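Local coordinates for protein nucleoporin nup120 (Schizosaccharomyces pombe, PDB 4GQ2) that serves as a structural constituent of the nuclear pore complex, whose nucleoporins also can dock transiently associated nuclear transport factors, at residues A[195-200]-A[206-211]. Residues are numbered along the deposited sequence; the frame is centred on the assembly and turned at random.
Sequences KIILNP and YEQHID
I197 lies under the ring of Y206 on one face of a beta hairpin, the last two strands of a four-stranded antiparallel blade in the beta-propeller domain. With chi1 at 72°, the tyrosine CG sits between its own backbone N and carbonyl carbon, and the flat ring leans across the partner strand to cover the partly exposed isoleucine. I197 CB comes over the ring face, 4.2 Å from the Y206 centroid and 22° off the normal, a CH-pi contact displaced toward the rim. Branching at CB suits isoleucine to this place: CG2 lies near CE1 of the ring, while CD1 reaches CE2 at 3.7 Å and also meets CG of Q208. The backbones beneath are joined at this hydrogen-bonded pair, I197 N to Y206 O at 2.9 Å and Y206 N to I197 O.

K195 and Q208, the next hydrogen-bonded pair, run side by side on the same face. K195 CD passes 3.5 Å from OE1 of Q208, and both chains are long enough to reach N267, which accepts from K195 NZ and donates to Q208 OE1. I210 adds its CD1 against K195 CB.

On the other face, apolar I196 suits its burial against P165, F168 and L138 of strand 138-143 in the preceding sheet. E207, its non-hydrogen-bonded partner, extends alongside, its carboxylate OE2 accepting from the hydroxyls of S167 and T194 while lying 4.0 Å from I196 CG1.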
loop_
_atom_site.group_PDB
_atom_site.type_symbol
_atom_site.label_atom_id
_atom_site.label_comp_id
_atom_site.label_asym_id
_atom_site.label_seq_id
_atom_site.Cartn_x
_atom_site.Cartn_y
_atom_site.Cartn_z
ATOM N N LYS A 195 3.054 -14.971 49.830
ATOM C CA LYS A 195 2.550 -15.913 48.842
ATOM C C LYS A 195 1.032 -15.937 48.941
ATOM O O LYS A 195 0.470 -16.399 49.936
ATOM C CB LYS A 195 3.136 -17.318 49.035
ATOM C CG LYS A 195 2.757 -18.288 47.924
ATOM C CD LYS A 195 3.095 -19.732 48.263
ATOM C CE LYS A 195 4.537 -20.070 47.921
ATOM N NZ LYS A 195 4.882 -21.461 48.325
ATOM N N ILE A 196 0.377 -15.407 47.914
ATOM C CA ILE A 196 -1.074 -15.440 47.827
ATOM C C ILE A 196 -1.506 -16.737 47.144
ATOM O O ILE A 196 -1.108 -16.998 46.010
ATOM C CB ILE A 196 -1.619 -14.203 47.080
ATOM C CG1 ILE A 196 -1.171 -12.921 47.796
ATOM C CG2 ILE A 196 -3.139 -14.268 46.960
ATOM C CD1 ILE A 196 -1.293 -11.659 46.969
ATOM N N ILE A 197 -2.300 -17.549 47.850
ATOM C CA ILE A 197 -2.801 -18.818 47.314
ATOM C C ILE A 197 -4.315 -18.758 47.172
ATOM O O ILE A 197 -5.034 -18.521 48.146
ATOM C CB ILE A 197 -2.415 -20.042 48.185
ATOM C CG1 ILE A 197 -0.899 -20.134 48.386
ATOM C CG2 ILE A 197 -2.926 -21.341 47.566
ATOM C CD1 ILE A 197 -0.430 -19.604 49.723
ATOM N N LEU A 198 -4.788 -18.990 45.950
ATOM C CA LEU A 198 -6.200 -18.840 45.625
ATOM C C LEU A 198 -6.875 -20.183 45.417
ATOM O O LEU A 198 -6.251 -21.150 44.971
ATOM C CB LEU A 198 -6.376 -17.993 44.361
ATOM C CG LEU A 198 -5.480 -16.773 44.152
ATOM C CD1 LEU A 198 -5.323 -16.507 42.667
ATOM C CD2 LEU A 198 -6.013 -15.546 44.871
ATOM N N ASN A 199 -8.158 -20.225 45.755
ATOM C CA ASN A 199 -9.015 -21.346 45.424
ATOM C C ASN A 199 -10.017 -20.813 44.411
ATOM O O ASN A 199 -11.032 -20.226 44.790
ATOM C CB ASN A 199 -9.713 -21.878 46.679
ATOM C CG ASN A 199 -9.927 -23.381 46.647
ATOM O OD1 ASN A 199 -9.323 -24.099 45.847
ATOM N ND2 ASN A 199 -10.781 -23.868 47.537
ATOM N N PRO A 200 -9.710 -20.975 43.109
ATOM C CA PRO A 200 -10.518 -20.372 42.047
ATOM C C PRO A 200 -11.964 -20.869 42.045
ATOM O O PRO A 200 -12.840 -20.200 41.496
ATOM C CB PRO A 200 -9.797 -20.810 40.764
ATOM C CG PRO A 200 -8.408 -21.155 41.190
ATOM C CD PRO A 200 -8.575 -21.742 42.559
ATOM N N TYR A 206 -6.054 -17.398 50.763
ATOM C CA TYR A 206 -5.251 -17.131 51.953
ATOM C C TYR A 206 -3.807 -16.786 51.579
ATOM O O TYR A 206 -3.383 -16.997 50.436
ATOM C CB TYR A 206 -5.308 -18.315 52.925
ATOM C CG TYR A 206 -4.548 -19.542 52.473
ATOM C CD1 TYR A 206 -5.130 -20.468 51.611
ATOM C CD2 TYR A 206 -3.250 -19.784 52.922
ATOM C CE1 TYR A 206 -4.440 -21.598 51.202
ATOM C CE2 TYR A 206 -2.554 -20.913 52.518
ATOM C CZ TYR A 206 -3.154 -21.816 51.661
ATOM O OH TYR A 206 -2.467 -22.938 51.258
ATOM N N GLU A 207 -3.057 -16.259 52.546
ATOM C CA GLU A 207 -1.660 -15.875 52.322
ATOM C C GLU A 207 -0.689 -16.754 53.106
ATOM O O GLU A 207 -1.094 -17.508 53.992
ATOM C CB GLU A 207 -1.426 -14.402 52.683
ATOM C CG GLU A 207 -2.533 -13.452 52.245
ATOM C CD GLU A 207 -2.071 -12.012 52.159
ATOM O OE1 GLU A 207 -2.805 -11.119 52.640
ATOM O OE2 GLU A 207 -0.973 -11.775 51.606
ATOM N N GLN A 208 0.590 -16.662 52.754
ATOM C CA GLN A 208 1.664 -17.236 53.557
ATOM C C GLN A 208 2.771 -16.199 53.725
ATOM O O GLN A 208 3.332 -15.705 52.742
ATOM C CB GLN A 208 2.214 -18.524 52.933
ATOM C CG GLN A 208 1.303 -19.734 53.087
ATOM C CD GLN A 208 1.880 -21.005 52.485
ATOM O OE1 GLN A 208 2.679 -20.966 51.548
ATOM N NE2 GLN A 208 1.468 -22.144 53.021
ATOM N N HIS A 209 3.052 -15.858 54.982
ATOM C CA HIS A 209 4.116 -14.926 55.341
ATOM C C HIS A 209 5.430 -15.625 55.138
ATOM O O HIS A 209 5.670 -16.685 55.722
ATOM C CB HIS A 209 3.956 -14.511 56.802
ATOM C CG HIS A 209 4.411 -13.100 57.098
ATOM N ND1 HIS A 209 3.542 -12.089 57.308
ATOM C CD2 HIS A 209 5.688 -12.555 57.224
ATOM C CE1 HIS A 209 4.226 -10.953 57.552
ATOM N NE2 HIS A 209 5.540 -11.241 57.502
ATOM N N ILE A 210 6.286 -15.059 54.291
ATOM C CA ILE A 210 7.604 -15.640 54.037
ATOM C C ILE A 210 8.672 -14.835 54.777
ATOM O O ILE A 210 8.746 -13.611 54.644
ATOM C CB ILE A 210 7.907 -15.759 52.525
ATOM C CG1 ILE A 210 6.981 -16.799 51.882
ATOM C CG2 ILE A 210 9.367 -16.135 52.290
ATOM C CD1 ILE A 210 7.006 -16.810 50.366
ATOM N N ASP A 211 9.492 -15.543 55.549
ATOM C CA ASP A 211 10.373 -14.930 56.543
ATOM C C ASP A 211 11.788 -14.619 56.058
ATOM O O ASP A 211 12.615 -14.143 56.840
ATOM C CB ASP A 211 10.422 -15.811 57.799
ATOM C CG ASP A 211 9.080 -15.884 58.512
ATOM O OD1 ASP A 211 8.541 -14.815 58.868
ATOM O OD2 ASP A 211 8.566 -17.008 58.718
#